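Local coordinates for protein Nab2 (Chaetomium thermophilum, PDB 4LJ0) that binds polyadenosine RNA through tandem CCCH zinc fingers, of which this fragment holds the third to fifth, at residues Gly30-Pro35 and Phe39-Thr44. Sequence-based numbering, arbitrary orientation.
Sequences GECKVP and FTHLKT. With ZN (zinc ion), chain G; ACT (acetate ion), chain J; nucleotides of chain E.
C32 and H41 are joined through a zinc ion, with no direct hydrogen bond between 30-35 and 39-44. C32 SG binds the metal at 2.3 Å and H41 NE2 at 2.1 Å; C26 and C37 supply the other two ligands. A cysteine thiolate suits zinc as a soft donor, and C32 SG also accepts a hydrogen bond from V34 N (3.6 Å), which would probably temper its negative charge. The imidazole of H41 offers NE2 as a neutral nitrogen ligand beside the thiolates. Holding SG anti to the backbone N (chi1 174°) puts the sulfur of C32 on the zinc. Its CB lies 3.5 Å from H41 CD2, meeting the imidazole obliquely. This is the CCCH zinc finger, a compact loop fold without helix or strand, whose chain is held largely by its metal. Beyond the histidine the two backbones close up at G30: its CA lies 3.4 Å from L42 O in a CA-H...O contact, where any CB would clash with that carbonyl. A water donates to both G30 O and L42 O, bridging the segments. F39 faces the RNA instead, its flat ring in an offset stack on the adenine of A2 of chain E, with CE2 3.6 Å from C4 of that base. With an alanine here, the adenine would probably lose its aromatic partner and be freer to shift. E31, between G30 and C32, reaches the next finger, hydrogen-bonding the zinc ligand H60 and forming a salt bridge with R65.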
loop_
_atom_site.group_PDB
_atom_site.type_symbol
_atom_site.label_atom_id
_atom_site.label_comp_id
_atom_site.label_asym_id
_atom_site.label_seq_id
_atom_site.Cartn_x
_atom_site.Cartn_y
_atom_site.Cartn_z
ATOM N N GLY A 30 -11.808 -9.789 5.191
ATOM C CA GLY A 30 -10.743 -10.480 4.489
ATOM C C GLY A 30 -10.561 -11.897 4.999
ATOM O O GLY A 30 -10.068 -12.763 4.275
ATOM N N GLU A 31 -10.972 -12.141 6.243
ATOM C CA GLU A 31 -10.787 -13.449 6.868
ATOM C C GLU A 31 -11.934 -14.423 6.569
ATOM O O GLU A 31 -11.996 -15.505 7.157
ATOM C CB GLU A 31 -10.609 -13.297 8.387
ATOM C CG GLU A 31 -11.889 -12.980 9.182
ATOM C CD GLU A 31 -12.274 -11.509 9.165
ATOM O OE1 GLU A 31 -11.676 -10.727 8.393
ATOM O OE2 GLU A 31 -13.184 -11.137 9.939
ATOM N N CYS A 32 -12.831 -14.028 5.667
ATOM C CA CYS A 32 -13.972 -14.858 5.252
ATOM C C CYS A 32 -13.530 -16.279 4.921
ATOM O O CYS A 32 -12.630 -16.471 4.104
ATOM C CB CYS A 32 -14.638 -14.232 4.018
ATOM S SG CYS A 32 -15.978 -15.198 3.226
ATOM N N LYS A 33 -14.155 -17.268 5.562
ATOM C CA LYS A 33 -13.843 -18.678 5.319
ATOM C C LYS A 33 -14.981 -19.406 4.609
ATOM O O LYS A 33 -14.995 -20.635 4.566
ATOM C CB LYS A 33 -13.571 -19.410 6.634
ATOM C CG LYS A 33 -12.562 -18.748 7.543
ATOM C CD LYS A 33 -11.178 -18.750 6.937
ATOM C CE LYS A 33 -10.109 -18.473 7.988
ATOM N NZ LYS A 33 -9.932 -17.019 8.260
ATOM N N VAL A 34 -15.941 -18.661 4.072
ATOM C CA VAL A 34 -17.068 -19.279 3.383
ATOM C C VAL A 34 -16.578 -19.957 2.096
ATOM O O VAL A 34 -15.962 -19.309 1.253
ATOM C CB VAL A 34 -18.163 -18.244 3.053
ATOM C CG1 VAL A 34 -19.286 -18.878 2.234
ATOM C CG2 VAL A 34 -18.729 -17.635 4.339
ATOM N N PRO A 35 -16.834 -21.271 1.947
ATOM C CA PRO A 35 -16.416 -21.956 0.716
ATOM C C PRO A 35 -17.113 -21.405 -0.520
ATOM O O PRO A 35 -18.318 -21.159 -0.481
ATOM C CB PRO A 35 -16.861 -23.406 0.948
ATOM C CG PRO A 35 -17.022 -23.541 2.416
ATOM C CD PRO A 35 -17.460 -22.200 2.904
ATOM N N PHE A 39 -16.073 -13.064 -3.752
ATOM C CA PHE A 39 -15.982 -11.626 -3.584
ATOM C C PHE A 39 -14.517 -11.309 -3.319
ATOM O O PHE A 39 -13.745 -12.203 -2.983
ATOM C CB PHE A 39 -16.870 -11.157 -2.436
ATOM C CG PHE A 39 -18.340 -11.191 -2.757
ATOM C CD1 PHE A 39 -18.910 -10.209 -3.550
ATOM C CD2 PHE A 39 -19.149 -12.198 -2.264
ATOM C CE1 PHE A 39 -20.264 -10.233 -3.846
ATOM C CE2 PHE A 39 -20.504 -12.227 -2.555
ATOM C CZ PHE A 39 -21.060 -11.246 -3.348
ATOM N N THR A 40 -14.117 -10.055 -3.489
ATOM C CA THR A 40 -12.728 -9.689 -3.261
ATOM C C THR A 40 -12.441 -9.680 -1.771
ATOM O O THR A 40 -13.088 -8.961 -1.009
ATOM C CB THR A 40 -12.396 -8.312 -3.848
ATOM O OG1 THR A 40 -12.751 -8.291 -5.234
ATOM C CG2 THR A 40 -10.903 -8.006 -3.707
ATOM N N HIS A 41 -11.470 -10.487 -1.357
ATOM C CA HIS A 41 -11.069 -10.530 0.040
ATOM C C HIS A 41 -9.822 -9.688 0.252
ATOM O O HIS A 41 -8.769 -9.986 -0.297
ATOM C CB HIS A 41 -10.853 -11.976 0.468
ATOM C CG HIS A 41 -12.093 -12.808 0.369
ATOM N ND1 HIS A 41 -12.347 -13.643 -0.695
ATOM C CD2 HIS A 41 -13.170 -12.897 1.184
ATOM C CE1 HIS A 41 -13.517 -14.232 -0.520
ATOM N NE2 HIS A 41 -14.036 -13.798 0.614
ATOM N N LEU A 42 -9.945 -8.618 1.031
ATOM C CA LEU A 42 -8.814 -7.721 1.251
ATOM C C LEU A 42 -7.708 -8.405 2.041
ATOM O O LEU A 42 -7.961 -9.315 2.835
ATOM C CB LEU A 42 -9.248 -6.456 1.993
ATOM C CG LEU A 42 -10.418 -5.645 1.432
ATOM C CD1 LEU A 42 -10.378 -4.231 2.005
ATOM C CD2 LEU A 42 -10.425 -5.612 -0.076
ATOM N N LYS A 43 -6.482 -7.950 1.809
ATOM C CA LYS A 43 -5.314 -8.418 2.537
ATOM C C LYS A 43 -4.821 -7.328 3.482
ATOM O O LYS A 43 -3.951 -7.568 4.321
ATOM C CB LYS A 43 -4.215 -8.810 1.552
ATOM C CG LYS A 43 -4.644 -9.914 0.607
ATOM C CD LYS A 43 -3.503 -10.388 -0.270
ATOM C CE LYS A 43 -3.719 -11.831 -0.688
ATOM N NZ LYS A 43 -4.870 -12.002 -1.607
ATOM N N THR A 44 -5.385 -6.133 3.341
ATOM C CA THR A 44 -5.053 -5.015 4.210
ATOM C C THR A 44 -5.698 -5.211 5.580
ATOM O O THR A 44 -6.921 -5.335 5.671
ATOM C CB THR A 44 -5.557 -3.684 3.617
ATOM O OG1 THR A 44 -4.971 -3.484 2.324
ATOM C CG2 THR A 44 -5.194 -2.514 4.521
HETATM ZN ZN ZN G . -15.992 -13.897 1.335
HETATM C C ACT J . -6.370 -5.500 -0.493
HETATM O O ACT J . -7.076 -4.472 -0.529
HETATM O OXT ACT J . -5.688 -5.641 0.541
HETATM C CH3 ACT J . -6.350 -6.500 -1.614
ATOM P P A E 2 -24.826 -3.674 -3.936
ATOM O OP1 A E 2 -26.307 -3.563 -3.973
ATOM O OP2 A E 2 -23.995 -2.477 -4.226
ATOM O "O5'" A E 2 -24.414 -4.243 -2.507
ATOM C "C5'" A E 2 -23.489 -5.318 -2.391
ATOM C "C4'" A E 2 -24.166 -6.654 -2.559
ATOM O "O4'" A E 2 -23.172 -7.706 -2.416
ATOM C "C3'" A E 2 -25.260 -6.958 -1.539
ATOM O "O3'" A E 2 -26.293 -7.733 -2.147
ATOM C "C2'" A E 2 -24.526 -7.793 -0.497
ATOM O "O2'" A E 2 -25.355 -8.647 0.263
ATOM C "C1'" A E 2 -23.550 -8.580 -1.370
ATOM N N9 A E 2 -22.341 -9.023 -0.673
ATOM C C8 A E 2 -21.162 -8.347 -0.466
ATOM N N7 A E 2 -20.269 -9.043 0.196
ATOM C C5 A E 2 -20.901 -10.258 0.434
ATOM C C6 A E 2 -20.499 -11.436 1.090
ATOM N N6 A E 2 -19.304 -11.601 1.659
ATOM N N1 A E 2 -21.381 -12.460 1.144
ATOM C C2 A E 2 -22.583 -12.306 0.578
ATOM N N3 A E 2 -23.076 -11.251 -0.065
ATOM C C4 A E 2 -22.174 -10.257 -0.104
HETATM O O HOH W 1 -7.840 -11.976 2.628
#